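Local coordinates for alpha-hemoglobin-stabilizing protein (Homo sapiens, PDB 1Z8U) that acts as an erythroid chaperone that binds free alpha-hemoglobin and protects it from aggregation and precipitation, at residues 8-13 against 50-55. The protein carries 1 engineered substitution. Numbering follows the deposited sequence.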
loop_
_atom_site.group_PDB
_atom_site.type_symbol
_atom_site.label_atom_id
_atom_site.label_comp_id
_atom_site.label_asym_id
_atom_site.label_seq_id
_atom_site.Cartn_x
_atom_site.Cartn_y
_atom_site.Cartn_z
ATOM N N LYS A 8 1.950 -25.276 5.298
ATOM C CA LYS A 8 3.225 -25.396 4.595
ATOM C C LYS A 8 3.160 -24.678 3.252
ATOM O O LYS A 8 4.087 -23.961 2.869
ATOM C CB LYS A 8 3.576 -26.873 4.373
ATOM C CG LYS A 8 4.944 -27.113 3.729
ATOM C CD LYS A 8 6.096 -26.686 4.642
ATOM C CE LYS A 8 6.312 -27.654 5.802
ATOM N NZ LYS A 8 6.939 -28.944 5.397
ATOM N N ASP A 9 2.053 -24.874 2.544
ATOM C CA ASP A 9 1.850 -24.255 1.240
ATOM C C ASP A 9 1.370 -22.808 1.388
ATOM O O ASP A 9 1.722 -21.939 0.588
ATOM C CB ASP A 9 0.839 -25.076 0.439
ATOM C CG ASP A 9 1.273 -26.526 0.268
ATOM O OD1 ASP A 9 2.342 -26.764 -0.336
ATOM O OD2 ASP A 9 0.546 -27.427 0.742
ATOM N N LEU A 10 0.567 -22.563 2.417
ATOM C CA LEU A 10 0.045 -21.232 2.700
ATOM C C LEU A 10 1.232 -20.266 2.779
ATOM O O LEU A 10 1.240 -19.213 2.148
ATOM C CB LEU A 10 -0.699 -21.253 4.038
ATOM C CG LEU A 10 -1.722 -20.161 4.347
ATOM C CD1 LEU A 10 -2.958 -20.364 3.475
ATOM C CD2 LEU A 10 -2.100 -20.218 5.822
ATOM N N ILE A 11 2.236 -20.646 3.560
ATOM C CA ILE A 11 3.440 -19.843 3.731
ATOM C C ILE A 11 4.167 -19.667 2.395
ATOM O O ILE A 11 4.826 -18.653 2.154
ATOM C CB ILE A 11 4.395 -20.514 4.746
ATOM C CG1 ILE A 11 3.692 -20.641 6.101
ATOM C CG2 ILE A 11 5.680 -19.708 4.884
ATOM C CD1 ILE A 11 4.531 -21.314 7.176
ATOM N N SER A 12 4.036 -20.660 1.523
ATOM C CA SER A 12 4.682 -20.604 0.221
ATOM C C SER A 12 3.962 -19.604 -0.684
ATOM O O SER A 12 4.598 -18.892 -1.465
ATOM C CB SER A 12 4.683 -21.995 -0.421
ATOM O OG SER A 12 5.640 -22.077 -1.469
ATOM N N ALA A 13 2.636 -19.557 -0.563
ATOM C CA ALA A 13 1.794 -18.652 -1.346
ATOM C C ALA A 13 2.101 -17.190 -1.040
ATOM O O ALA A 13 2.296 -16.384 -1.952
ATOM C CB ALA A 13 0.322 -18.933 -1.061
ATOM N N ASN A 50 -0.547 -10.464 9.466
ATOM C CA ASN A 50 -1.888 -10.272 10.001
ATOM C C ASN A 50 -2.938 -10.873 9.081
ATOM O O ASN A 50 -4.053 -11.159 9.509
ATOM C CB ASN A 50 -2.171 -8.785 10.212
ATOM C CG ASN A 50 -1.137 -8.110 11.114
ATOM O OD1 ASN A 50 -1.299 -6.948 11.502
ATOM N ND2 ASN A 50 -0.065 -8.832 11.443
ATOM N N TYR A 51 -2.579 -11.069 7.815
ATOM C CA TYR A 51 -3.511 -11.652 6.855
ATOM C C TYR A 51 -3.587 -13.155 7.047
ATOM O O TYR A 51 -4.645 -13.697 7.361
ATOM C CB TYR A 51 -3.081 -11.361 5.410
ATOM C CG TYR A 51 -3.890 -12.129 4.374
ATOM C CD1 TYR A 51 -3.290 -13.099 3.569
ATOM C CD2 TYR A 51 -5.263 -11.894 4.210
ATOM C CE1 TYR A 51 -4.038 -13.817 2.615
ATOM C CE2 TYR A 51 -6.016 -12.600 3.268
ATOM C CZ TYR A 51 -5.400 -13.558 2.471
ATOM O OH TYR A 51 -6.133 -14.234 1.514
ATOM N N TYR A 52 -2.454 -13.820 6.841
ATOM C CA TYR A 52 -2.369 -15.263 6.978
ATOM C C TYR A 52 -2.577 -15.721 8.401
ATOM O O TYR A 52 -2.616 -16.912 8.657
ATOM C CB TYR A 52 -1.019 -15.765 6.478
ATOM C CG TYR A 52 -0.911 -15.763 4.980
ATOM C CD1 TYR A 52 -1.771 -16.539 4.205
ATOM C CD2 TYR A 52 0.040 -14.979 4.334
ATOM C CE1 TYR A 52 -1.689 -16.536 2.823
ATOM C CE2 TYR A 52 0.133 -14.967 2.950
ATOM C CZ TYR A 52 -0.730 -15.749 2.202
ATOM O OH TYR A 52 -0.614 -15.771 0.835
ATOM N N ARG A 53 -2.708 -14.778 9.327
ATOM C CA ARG A 53 -2.935 -15.127 10.722
ATOM C C ARG A 53 -4.330 -15.736 10.841
ATOM O O ARG A 53 -4.651 -16.420 11.820
ATOM C CB ARG A 53 -2.830 -13.889 11.604
ATOM C CG ARG A 53 -2.953 -14.187 13.073
ATOM C CD ARG A 53 -1.832 -13.513 13.829
ATOM N NE ARG A 53 -1.839 -12.069 13.628
ATOM C CZ ARG A 53 -0.871 -11.258 14.040
ATOM N NH1 ARG A 53 0.183 -11.758 14.676
ATOM N NH2 ARG A 53 -0.959 -9.952 13.822
ATOM N N GLN A 54 -5.145 -15.477 9.822
ATOM C CA GLN A 54 -6.511 -15.985 9.749
ATOM C C GLN A 54 -6.546 -17.173 8.797
ATOM O O GLN A 54 -7.558 -17.856 8.687
ATOM C CB GLN A 54 -7.462 -14.902 9.224
ATOM C CG GLN A 54 -7.315 -13.542 9.892
ATOM C CD GLN A 54 -7.326 -13.632 11.407
ATOM O OE1 GLN A 54 -8.200 -14.268 11.996
ATOM N NE2 GLN A 54 -6.353 -12.988 12.046
ATOM N N GLN A 55 -5.433 -17.409 8.109
ATOM C CA GLN A 55 -5.336 -18.504 7.152
ATOM C C GLN A 55 -4.627 -19.726 7.723
ATOM O O GLN A 55 -4.892 -20.851 7.304
ATOM C CB GLN A 55 -4.612 -18.027 5.895
ATOM C CG GLN A 55 -5.264 -16.815 5.262
ATOM C CD GLN A 55 -6.701 -17.076 4.848
ATOM O OE1 GLN A 55 -7.491 -16.146 4.696
ATOM N NE2 GLN A 55 -7.043 -18.344 4.651
#
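L10 swings CG away from its backbone N, to the side of its carbonyl carbon (chi1 -159°), and reaches across to Y52 and Q55, while Y52 CG is turned away from its own carbonyl carbon (chi1 -75°), which carries the ring and its hydroxyl toward helix 5-23. The two side chains run antiparallel to each other, and L10 CG lies 3.6 Å from Y52 CD1. L10 O sits over the outer part of one face of the tyrosine ring, 3.9 Å from its plane; Y51 CD1 covers the centre of the opposite face. Here helix 5-23 meets the last part of helix 34-52 and the turn that follows, which holds Q55, in the three-helix bundle of AHSP, and the third helix, 60-86, joins in through L70, which touches both Y52 and I11. L10 CD2 lies 3.3 Å from Q55 CB, the leucine side chain standing roughly perpendicular to that of Q55. Farther along, Y52 OH comes within 3.8 Å of A13 CB, and a hydrogen bond to E17 OE2 ties the phenol to the next turn of helix 5-23. A leucine in place of Y52 would probably leave E17 without this hydroxyl and open a gap beside A13. Y51 and Y52 also pack on apolar side chains of another protein's chain in the assembly.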